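Local coordinates for protein monovalent Na+/H+ antiporter subunit D (Dietzia sp. DQ12-45-1b, PDB 7D3U) that forms one membrane subunit of the bacterial Mrp complex, which couples sodium efflux to proton entry across the cell membrane, at residues A[175-180]-A[215-220]; A[342-347]-A[428-433]; A[349-354]-A[523-528]. All coordinates share one frame; numbering follows the deposited sequence.

Contact 1 (A[175-180]-A[215-220]); sequences TILLIG and FALAIK. With LMT (dodecyl-beta-D-maltoside), chain N.
Ala216 presses its single methyl against Leu177, CB to CB 3.7 Å, where two transmembrane helices of the antiporter fold shared with complex I pack antiparallel. The axes of the two short segments approach to 8.6 Å at 162°, and this alanine, whose CB also lies 3.7 Å from Ile176 CG2, illustrates how a small side chain lets neighbouring helices come close. Ile176 divides its branches. CG2, anti to the backbone N, takes the alanine methyl, while CG1 swings beside that N (chi1 -70°) and extends fully, carrying CD1 to Ile219 CD1 at 4.0 Å and to Phe215 CE2 at 4.1 Å. The two isoleucine side chains meet at about a right angle. Within its own helix, Ile219 CD1 also lies over one face of the Phe215 ring, offset toward the rim, while a dodecyl maltoside tail runs past Phe215 CB and Ala218 CB. Val573 and Val576 of the neighbouring subunit A pack on this same apolar patch.

Leu177 reaches the other flank of Ala216 with one branch, CD1, which touches Leu217 CD2 at 3.7 Å. Phe132 of helix 129-146 packs on both leucines. Lys220 belongs to a helix that ends soon after it, consistent with the interrupted helix and buried lysine of complex I-like antiporter subunits. Its chain runs straight until chi4 (-63°) bends NZ to a hydrogen bond with Ser174 OG, leaving CE 3.8 Å from Leu177 CD1.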
loop_
_atom_site.group_PDB
_atom_site.type_symbol
_atom_site.label_atom_id
_atom_site.label_comp_id
_atom_site.label_asym_id
_atom_site.label_seq_id
_atom_site.Cartn_x
_atom_site.Cartn_y
_atom_site.Cartn_z
ATOM N N THR A 175 7.289 10.068 8.521
ATOM C CA THR A 175 7.656 11.088 9.491
ATOM C C THR A 175 6.883 10.926 10.792
ATOM O O THR A 175 7.414 11.223 11.866
ATOM C CB THR A 175 7.432 12.475 8.902
ATOM O OG1 THR A 175 8.134 12.579 7.659
ATOM C CG2 THR A 175 7.967 13.521 9.842
ATOM N N ILE A 176 5.641 10.447 10.727
ATOM C CA ILE A 176 4.912 10.148 11.956
ATOM C C ILE A 176 5.581 8.997 12.698
ATOM O O ILE A 176 5.689 9.014 13.929
ATOM C CB ILE A 176 3.437 9.850 11.645
ATOM C CG1 ILE A 176 2.721 11.126 11.214
ATOM C CG2 ILE A 176 2.748 9.261 12.853
ATOM C CD1 ILE A 176 1.279 10.910 10.837
ATOM N N LEU A 177 6.051 7.988 11.962
ATOM C CA LEU A 177 6.822 6.913 12.579
ATOM C C LEU A 177 8.089 7.455 13.223
ATOM O O LEU A 177 8.483 7.016 14.309
ATOM C CB LEU A 177 7.164 5.854 11.532
ATOM C CG LEU A 177 7.281 4.383 11.934
ATOM C CD1 LEU A 177 7.401 3.533 10.686
ATOM C CD2 LEU A 177 8.466 4.139 12.846
ATOM N N LEU A 178 8.739 8.415 12.567
ATOM C CA LEU A 178 9.957 8.993 13.122
ATOM C C LEU A 178 9.667 9.773 14.398
ATOM O O LEU A 178 10.425 9.689 15.369
ATOM C CB LEU A 178 10.624 9.894 12.087
ATOM C CG LEU A 178 11.935 10.532 12.527
ATOM C CD1 LEU A 178 12.973 9.455 12.758
ATOM C CD2 LEU A 178 12.406 11.525 11.489
ATOM N N ILE A 179 8.572 10.533 14.415
ATOM C CA ILE A 179 8.197 11.267 15.619
ATOM C C ILE A 179 7.839 10.302 16.741
ATOM O O ILE A 179 8.163 10.539 17.911
ATOM C CB ILE A 179 7.043 12.239 15.313
ATOM C CG1 ILE A 179 7.495 13.299 14.312
ATOM C CG2 ILE A 179 6.545 12.902 16.583
ATOM C CD1 ILE A 179 6.411 14.272 13.938
ATOM N N GLY A 180 7.176 9.195 16.407
ATOM C CA GLY A 180 6.870 8.200 17.421
ATOM C C GLY A 180 8.116 7.559 17.998
ATOM O O GLY A 180 8.215 7.350 19.209
ATOM N N PHE A 215 0.107 3.826 14.608
ATOM C CA PHE A 215 -0.765 4.555 13.696
ATOM C C PHE A 215 -0.043 4.884 12.399
ATOM O O PHE A 215 -0.641 4.834 11.320
ATOM C CB PHE A 215 -1.279 5.821 14.376
ATOM C CG PHE A 215 -1.862 6.827 13.432
ATOM C CD1 PHE A 215 -2.914 6.490 12.602
ATOM C CD2 PHE A 215 -1.365 8.114 13.387
ATOM C CE1 PHE A 215 -3.450 7.416 11.735
ATOM C CE2 PHE A 215 -1.900 9.045 12.525
ATOM C CZ PHE A 215 -2.946 8.696 11.701
ATOM N N ALA A 216 1.247 5.213 12.479
ATOM C CA ALA A 216 2.027 5.375 11.257
ATOM C C ALA A 216 2.096 4.074 10.470
ATOM O O ALA A 216 1.926 4.073 9.243
ATOM C CB ALA A 216 3.432 5.868 11.588
ATOM N N LEU A 217 2.326 2.956 11.157
ATOM C CA LEU A 217 2.343 1.669 10.474
ATOM C C LEU A 217 0.969 1.291 9.935
ATOM O O LEU A 217 0.877 0.575 8.935
ATOM C CB LEU A 217 2.864 0.585 11.413
ATOM C CG LEU A 217 4.307 0.803 11.864
ATOM C CD1 LEU A 217 4.627 -0.040 13.082
ATOM C CD2 LEU A 217 5.264 0.501 10.727
ATOM N N ALA A 218 -0.103 1.768 10.568
ATOM C CA ALA A 218 -1.443 1.529 10.048
ATOM C C ALA A 218 -1.711 2.356 8.800
ATOM O O ALA A 218 -2.363 1.872 7.868
ATOM C CB ALA A 218 -2.484 1.832 11.121
ATOM N N ILE A 219 -1.239 3.603 8.771
ATOM C CA ILE A 219 -1.281 4.382 7.536
ATOM C C ILE A 219 -0.548 3.637 6.433
ATOM O O ILE A 219 -1.046 3.502 5.309
ATOM C CB ILE A 219 -0.677 5.780 7.748
ATOM C CG1 ILE A 219 -1.444 6.560 8.807
ATOM C CG2 ILE A 219 -0.679 6.554 6.446
ATOM C CD1 ILE A 219 -0.794 7.878 9.142
ATOM N N LYS A 220 0.648 3.134 6.742
ATOM C CA LYS A 220 1.395 2.358 5.759
ATOM C C LYS A 220 0.672 1.072 5.382
ATOM O O LYS A 220 0.894 0.538 4.290
ATOM C CB LYS A 220 2.789 2.037 6.289
ATOM C CG LYS A 220 3.650 3.258 6.487
ATOM C CD LYS A 220 5.013 2.878 7.011
ATOM C CE LYS A 220 5.852 4.112 7.252
ATOM N NZ LYS A 220 6.104 4.851 5.992
HETATM C C1B LMT N . -11.124 2.525 30.504
HETATM C C2B LMT N . -11.284 3.621 31.570
HETATM C C3B LMT N . -11.196 3.017 32.986
HETATM C C4B LMT N . -9.912 2.164 33.158
HETATM C C5B LMT N . -9.755 1.264 31.920
HETATM C C6B LMT N . -9.422 -0.160 32.349
HETATM O O1B LMT N . -10.058 2.859 29.686
HETATM O O2B LMT N . -10.273 4.523 31.370
HETATM O O3B LMT N . -12.334 2.323 33.309
HETATM O "O4'" LMT N . -8.806 2.971 33.276
HETATM O O5B LMT N . -10.894 1.286 31.098
HETATM O O6B LMT N . -9.454 -0.998 31.267
HETATM C "C1'" LMT N . -8.860 3.724 25.905
HETATM C "C2'" LMT N . -10.033 4.597 26.373
HETATM C "C3'" LMT N . -10.275 4.402 27.893
HETATM C "C4'" LMT N . -10.288 2.918 28.300
HETATM C "C5'" LMT N . -9.074 2.255 27.618
HETATM C "C6'" LMT N . -8.891 0.805 27.971
HETATM O "O1'" LMT N . -8.740 3.777 24.550
HETATM O "O2'" LMT N . -9.700 5.906 26.154
HETATM O "O3'" LMT N . -11.448 4.985 28.263
HETATM O "O5'" LMT N . -9.157 2.386 26.231
HETATM O "O6'" LMT N . -10.108 0.211 27.765
HETATM C C1 LMT N . -7.571 4.406 24.092
HETATM C C2 LMT N . -7.443 3.963 22.669
HETATM C C3 LMT N . -6.614 4.822 21.779
HETATM C C4 LMT N . -6.949 4.436 20.366
HETATM C C5 LMT N . -6.241 5.326 19.407
HETATM C C6 LMT N . -4.913 4.777 19.019
HETATM C C7 LMT N . -4.871 4.563 17.537
HETATM C C8 LMT N . -3.767 3.619 17.226
HETATM C C9 LMT N . -3.788 3.098 15.831
HETATM C C10 LMT N . -3.784 1.601 15.918
HETATM C C11 LMT N . -3.440 0.987 14.602
HETATM C C12 LMT N . -3.256 -0.487 14.715
#

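Contact 2 (A[342-347]-A[428-433]); sequences LAIGAI and GIFLGE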
loop_
_atom_site.group_PDB
_atom_site.type_symbol
_atom_site.label_atom_id
_atom_site.label_comp_id
_atom_site.label_asym_id
_atom_site.label_seq_id
_atom_site.Cartn_x
_atom_site.Cartn_y
_atom_site.Cartn_z
ATOM N N LEU A 342 -1.143 -10.686 -10.671
ATOM C CA LEU A 342 -0.409 -11.230 -11.806
ATOM C C LEU A 342 -1.326 -11.834 -12.856
ATOM O O LEU A 342 -0.955 -11.889 -14.032
ATOM C CB LEU A 342 0.585 -12.293 -11.333
ATOM C CG LEU A 342 1.808 -11.810 -10.556
ATOM C CD1 LEU A 342 2.654 -12.989 -10.117
ATOM C CD2 LEU A 342 2.619 -10.858 -11.397
ATOM N N ALA A 343 -2.511 -12.299 -12.460
ATOM C CA ALA A 343 -3.476 -12.795 -13.431
ATOM C C ALA A 343 -4.229 -11.644 -14.083
ATOM O O ALA A 343 -4.355 -11.588 -15.310
ATOM C CB ALA A 343 -4.449 -13.765 -12.763
ATOM N N ILE A 344 -4.738 -10.714 -13.272
ATOM C CA ILE A 344 -5.372 -9.523 -13.824
ATOM C C ILE A 344 -4.332 -8.627 -14.482
ATOM O O ILE A 344 -4.625 -7.940 -15.467
ATOM C CB ILE A 344 -6.151 -8.785 -12.721
ATOM C CG1 ILE A 344 -7.338 -9.630 -12.263
ATOM C CG2 ILE A 344 -6.643 -7.438 -13.210
ATOM C CD1 ILE A 344 -8.292 -9.979 -13.376
ATOM N N GLY A 345 -3.099 -8.637 -13.975
ATOM C CA GLY A 345 -2.046 -7.858 -14.602
ATOM C C GLY A 345 -1.612 -8.414 -15.941
ATOM O O GLY A 345 -1.190 -7.660 -16.821
ATOM N N ALA A 346 -1.703 -9.733 -16.118
ATOM C CA ALA A 346 -1.374 -10.330 -17.405
ATOM C C ALA A 346 -2.424 -10.022 -18.461
ATOM O O ALA A 346 -2.129 -10.113 -19.655
ATOM C CB ALA A 346 -1.212 -11.841 -17.265
ATOM N N ILE A 347 -3.637 -9.662 -18.048
ATOM C CA ILE A 347 -4.655 -9.245 -19.002
ATOM C C ILE A 347 -4.436 -7.798 -19.414
ATOM O O ILE A 347 -4.541 -7.454 -20.595
ATOM C CB ILE A 347 -6.054 -9.459 -18.402
ATOM C CG1 ILE A 347 -6.326 -10.948 -18.219
ATOM C CG2 ILE A 347 -7.113 -8.826 -19.280
ATOM C CD1 ILE A 347 -7.608 -11.232 -17.492
ATOM N N GLY A 428 -17.484 -10.200 -15.787
ATOM C CA GLY A 428 -17.240 -9.102 -16.697
ATOM C C GLY A 428 -15.993 -9.225 -17.538
ATOM O O GLY A 428 -15.819 -8.437 -18.471
ATOM N N ILE A 429 -15.118 -10.183 -17.240
ATOM C CA ILE A 429 -13.888 -10.383 -17.993
ATOM C C ILE A 429 -13.838 -11.763 -18.638
ATOM O O ILE A 429 -13.509 -11.897 -19.820
ATOM C CB ILE A 429 -12.642 -10.150 -17.110
ATOM C CG1 ILE A 429 -12.505 -8.670 -16.766
ATOM C CG2 ILE A 429 -11.391 -10.639 -17.808
ATOM C CD1 ILE A 429 -11.228 -8.339 -16.039
ATOM N N PHE A 430 -14.174 -12.804 -17.879
ATOM C CA PHE A 430 -13.907 -14.166 -18.321
ATOM C C PHE A 430 -15.117 -14.881 -18.900
ATOM O O PHE A 430 -14.966 -15.638 -19.863
ATOM C CB PHE A 430 -13.346 -14.993 -17.161
ATOM C CG PHE A 430 -11.988 -14.548 -16.708
ATOM C CD1 PHE A 430 -11.855 -13.590 -15.722
ATOM C CD2 PHE A 430 -10.847 -15.075 -17.278
ATOM C CE1 PHE A 430 -10.610 -13.176 -15.307
ATOM C CE2 PHE A 430 -9.601 -14.660 -16.865
ATOM C CZ PHE A 430 -9.483 -13.713 -15.880
ATOM N N LEU A 431 -16.309 -14.669 -18.354
ATOM C CA LEU A 431 -17.497 -15.362 -18.830
ATOM C C LEU A 431 -18.169 -14.559 -19.938
ATOM O O LEU A 431 -18.377 -13.351 -19.801
ATOM C CB LEU A 431 -18.478 -15.605 -17.685
ATOM C CG LEU A 431 -18.078 -16.698 -16.695
ATOM C CD1 LEU A 431 -19.226 -17.006 -15.752
ATOM C CD2 LEU A 431 -17.634 -17.948 -17.431
ATOM N N GLY A 432 -18.506 -15.240 -21.029
ATOM C CA GLY A 432 -19.168 -14.599 -22.147
ATOM C C GLY A 432 -18.670 -15.106 -23.483
ATOM O O GLY A 432 -17.778 -15.957 -23.536
ATOM N N GLU A 433 -19.240 -14.596 -24.570
ATOM C CA GLU A 433 -18.694 -15.056 -25.840
ATOM C C GLU A 433 -17.514 -14.182 -26.252
ATOM O O GLU A 433 -17.568 -12.958 -26.104
ATOM C CB GLU A 433 -19.756 -15.018 -26.932
ATOM C CG GLU A 433 -20.800 -16.110 -26.820
ATOM C CD GLU A 433 -20.235 -17.484 -27.106
ATOM O OE1 GLU A 433 -19.228 -17.575 -27.839
ATOM O OE2 GLU A 433 -20.798 -18.475 -26.596
#
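Ile344 starts the contact with its terminal methyl, which comes in at the edge of the Phe430 ring, near the ring plane, with CD1 4.4 Å from CE1. The same methyl lies 4.3 Å from Ile429 CD1, so one carbon serves both partners, if loosely. It gets there by a bent chain: CG1 stands beside the backbone N, and a chi2 of -58° turns CD1 toward the opposing segment. Phe373 of helix 367-380 packs against Ile344 and also stacks on the Phe430 ring.

One helical turn further on, Ile347 makes the closer approach. Here the chain is stretched (chi2 173°), and CD1 reaches Phe430 CZ at 3.5 Å, with Ile429 CG2 at 3.8 Å. The methyl meets the ring obliquely. Such a contact, carried by side-chain ends over a wide backbone gap (the nearest CA atoms, of Ile347 and Ile429, are 9.4 Å apart), links two long helices of the antiporter bundle, 320-350 and 405-430, near their ends. Helix 405-430 has a wider pi-type turn at 428-430, where the adjacent Ile429 and Phe430 both meet the two isoleucines.

Those two are also fitted to each other: Ile429 CG2 sits 3.6 Å above one face of the Phe430 ring, toward the rim. Leu362 of the short helix 362-365 touches Ile347, Ile429 and Phe430 alike. Beyond the phenylalanine the chain leaves helical geometry, Gly432 adopting a positive phi of 141°, and the Glu433 carbonyl oxygen accepts a hydrogen bond from His118 NE2 of the neighbouring subunit C.

Contact 3 (A[349-354]-A[523-528]); sequences VRYGPR and GRRIGL
Gly523 brings its carbonyl oxygen to 3.5 Å from Tyr351 OH, at a junction where the end of helix 320-350 meets the loop leading into helix 528-546, whose N-cap is Gly527. Each of these oxygens has a better partner nearby: Gly523 O accepts from Thr365 OG1, and Tyr351 OH is hydrogen-bonded to Glu366 OE2. That carboxylate oxygen also takes the backbone N of Ile526 and, weakly, that of Arg525, so it ties the tyrosine to the loop.

Arg525 and Tyr351 bury the largest shares of the contact. Extended from CG to NE (chi2 -164°, chi3 -160°), the arginine runs over one face of the Tyr351 ring, placing CD 4.0 Å from the ring centroid in a CH-pi contact. Its guanidinium passes beyond the rim, its own face lying against CE2 and CD2, the two planes 14° apart. From there NH1 points to Arg350 O at 3.1 Å, a hydrogen bond that is doubtful because the place of that oxygen is less sure. The Tyr351 carbonyl accepts from Arg354 NE at 2.7 Å, while Arg354 NH2 forms a salt bridge with Asp438.

Ile526 touches both Arg350 and Tyr351. CG1 lies 3.7 Å from Arg350 CG, and CD1 meets the edge of the tyrosine, near its plane, 4.1 Å from CE1.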
loop_
_atom_site.group_PDB
_atom_site.type_symbol
_atom_site.label_atom_id
_atom_site.label_comp_id
_atom_site.label_asym_id
_atom_site.label_seq_id
_atom_site.Cartn_x
_atom_site.Cartn_y
_atom_site.Cartn_z
ATOM N N VAL A 349 -1.751 -6.330 -19.686
ATOM C CA VAL A 349 -0.557 -6.199 -20.511
ATOM C C VAL A 349 -0.876 -6.499 -21.968
ATOM O O VAL A 349 -0.416 -5.796 -22.874
ATOM C CB VAL A 349 0.559 -7.110 -19.969
ATOM C CG1 VAL A 349 1.590 -7.392 -21.044
ATOM C CG2 VAL A 349 1.213 -6.475 -18.758
ATOM N N ARG A 350 -1.679 -7.530 -22.222
ATOM C CA ARG A 350 -2.015 -7.907 -23.588
ATOM C C ARG A 350 -3.305 -7.270 -24.081
ATOM O O ARG A 350 -3.423 -6.987 -25.278
ATOM C CB ARG A 350 -2.129 -9.428 -23.705
ATOM C CG ARG A 350 -0.812 -10.162 -23.566
ATOM C CD ARG A 350 0.314 -9.420 -24.256
ATOM N NE ARG A 350 1.527 -10.226 -24.325
ATOM C CZ ARG A 350 2.757 -9.727 -24.313
ATOM N NH1 ARG A 350 2.941 -8.418 -24.232
ATOM N NH2 ARG A 350 3.802 -10.537 -24.380
ATOM N N TYR A 351 -4.275 -7.043 -23.200
ATOM C CA TYR A 351 -5.561 -6.489 -23.595
ATOM C C TYR A 351 -5.749 -5.041 -23.170
ATOM O O TYR A 351 -6.803 -4.461 -23.450
ATOM C CB TYR A 351 -6.701 -7.340 -23.027
ATOM C CG TYR A 351 -6.793 -8.720 -23.628
ATOM C CD1 TYR A 351 -6.069 -9.777 -23.100
ATOM C CD2 TYR A 351 -7.606 -8.967 -24.722
ATOM C CE1 TYR A 351 -6.151 -11.040 -23.644
ATOM C CE2 TYR A 351 -7.694 -10.225 -25.274
ATOM C CZ TYR A 351 -6.964 -11.258 -24.732
ATOM O OH TYR A 351 -7.051 -12.514 -25.281
ATOM N N GLY A 352 -4.766 -4.442 -22.503
ATOM C CA GLY A 352 -4.857 -3.063 -22.094
ATOM C C GLY A 352 -5.803 -2.854 -20.930
ATOM O O GLY A 352 -6.706 -3.656 -20.680
ATOM N N PRO A 353 -5.611 -1.761 -20.192
ATOM C CA PRO A 353 -6.481 -1.473 -19.042
ATOM C C PRO A 353 -7.855 -1.016 -19.505
ATOM O O PRO A 353 -7.992 0.031 -20.140
ATOM C CB PRO A 353 -5.733 -0.356 -18.300
ATOM C CG PRO A 353 -4.368 -0.292 -18.928
ATOM C CD PRO A 353 -4.535 -0.770 -20.326
ATOM N N ARG A 354 -8.876 -1.806 -19.181
ATOM C CA ARG A 354 -10.255 -1.501 -19.527
ATOM C C ARG A 354 -11.129 -1.680 -18.295
ATOM O O ARG A 354 -10.675 -2.141 -17.248
ATOM C CB ARG A 354 -10.760 -2.392 -20.668
ATOM C CG ARG A 354 -9.855 -2.414 -21.882
ATOM C CD ARG A 354 -10.217 -3.544 -22.820
ATOM N NE ARG A 354 -9.325 -3.604 -23.972
ATOM C CZ ARG A 354 -9.477 -2.873 -25.070
ATOM N NH1 ARG A 354 -10.487 -2.021 -25.167
ATOM N NH2 ARG A 354 -8.615 -2.991 -26.069
ATOM N N GLY A 523 -8.460 -14.549 -29.942
ATOM C CA GLY A 523 -7.366 -15.490 -29.991
ATOM C C GLY A 523 -6.649 -15.555 -28.662
ATOM O O GLY A 523 -7.114 -15.020 -27.655
ATOM N N ARG A 524 -5.498 -16.222 -28.676
ATOM C CA ARG A 524 -4.690 -16.413 -27.474
ATOM C C ARG A 524 -3.560 -15.392 -27.486
ATOM O O ARG A 524 -2.535 -15.592 -28.141
ATOM C CB ARG A 524 -4.156 -17.838 -27.413
ATOM C CG ARG A 524 -3.405 -18.175 -26.140
ATOM C CD ARG A 524 -3.140 -19.667 -26.053
ATOM N NE ARG A 524 -2.687 -20.070 -24.727
ATOM C CZ ARG A 524 -1.411 -20.184 -24.378
ATOM N NH1 ARG A 524 -0.457 -19.921 -25.260
ATOM N NH2 ARG A 524 -1.087 -20.559 -23.149
ATOM N N ARG A 525 -3.746 -14.293 -26.758
ATOM C CA ARG A 525 -2.727 -13.253 -26.675
ATOM C C ARG A 525 -1.708 -13.521 -25.576
ATOM O O ARG A 525 -0.506 -13.335 -25.789
ATOM C CB ARG A 525 -3.380 -11.892 -26.435
ATOM C CG ARG A 525 -4.245 -11.393 -27.571
ATOM C CD ARG A 525 -4.517 -9.912 -27.411
ATOM N NE ARG A 525 -5.686 -9.481 -28.168
ATOM C CZ ARG A 525 -6.157 -8.240 -28.167
ATOM N NH1 ARG A 525 -5.560 -7.302 -27.446
ATOM N NH2 ARG A 525 -7.225 -7.937 -28.889
ATOM N N ILE A 526 -2.167 -13.953 -24.405
ATOM C CA ILE A 526 -1.293 -14.139 -23.251
ATOM C C ILE A 526 -0.584 -15.480 -23.396
ATOM O O ILE A 526 -1.188 -16.536 -23.196
ATOM C CB ILE A 526 -2.077 -14.065 -21.937
ATOM C CG1 ILE A 526 -2.815 -12.733 -21.836
ATOM C CG2 ILE A 526 -1.156 -14.258 -20.753
ATOM C CD1 ILE A 526 -3.792 -12.674 -20.692
ATOM N N GLY A 527 0.696 -15.440 -23.743
ATOM C CA GLY A 527 1.483 -16.645 -23.867
ATOM C C GLY A 527 1.713 -17.313 -22.522
ATOM O O GLY A 527 1.150 -16.946 -21.490
ATOM N N LEU A 528 2.578 -18.327 -22.549
ATOM C CA LEU A 528 2.855 -19.083 -21.334
ATOM C C LEU A 528 3.710 -18.280 -20.362
ATOM O O LEU A 528 3.549 -18.398 -19.142
ATOM C CB LEU A 528 3.537 -20.404 -21.682
ATOM C CG LEU A 528 3.864 -21.321 -20.504
ATOM C CD1 LEU A 528 2.622 -21.578 -19.667
ATOM C CD2 LEU A 528 4.466 -22.626 -20.992
#

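How the contacts relate
Contacts 2 and 3 lie side by side, their centres 9 Å apart, and both draw on the final turns of helix 320-350. They meet through Ile526 CD1, which packs 3.9 Å from Ile347 CA. Their segments alternate along the chain, so the end of one helix gathers both the close of helix 405-430 and the lead-in to helix 528-546, regions distant in sequence. Contact 1 comes earlier in the chain and joins helices 157-187 and 204-221 on the opposite side of the chain's centre; its centre lies about 37 Å from contact 2 and 39 Å from contact 3. The three sample two parts of the bundle: contacts 1 and 2 border subunits A and C, contact 3 subunit C.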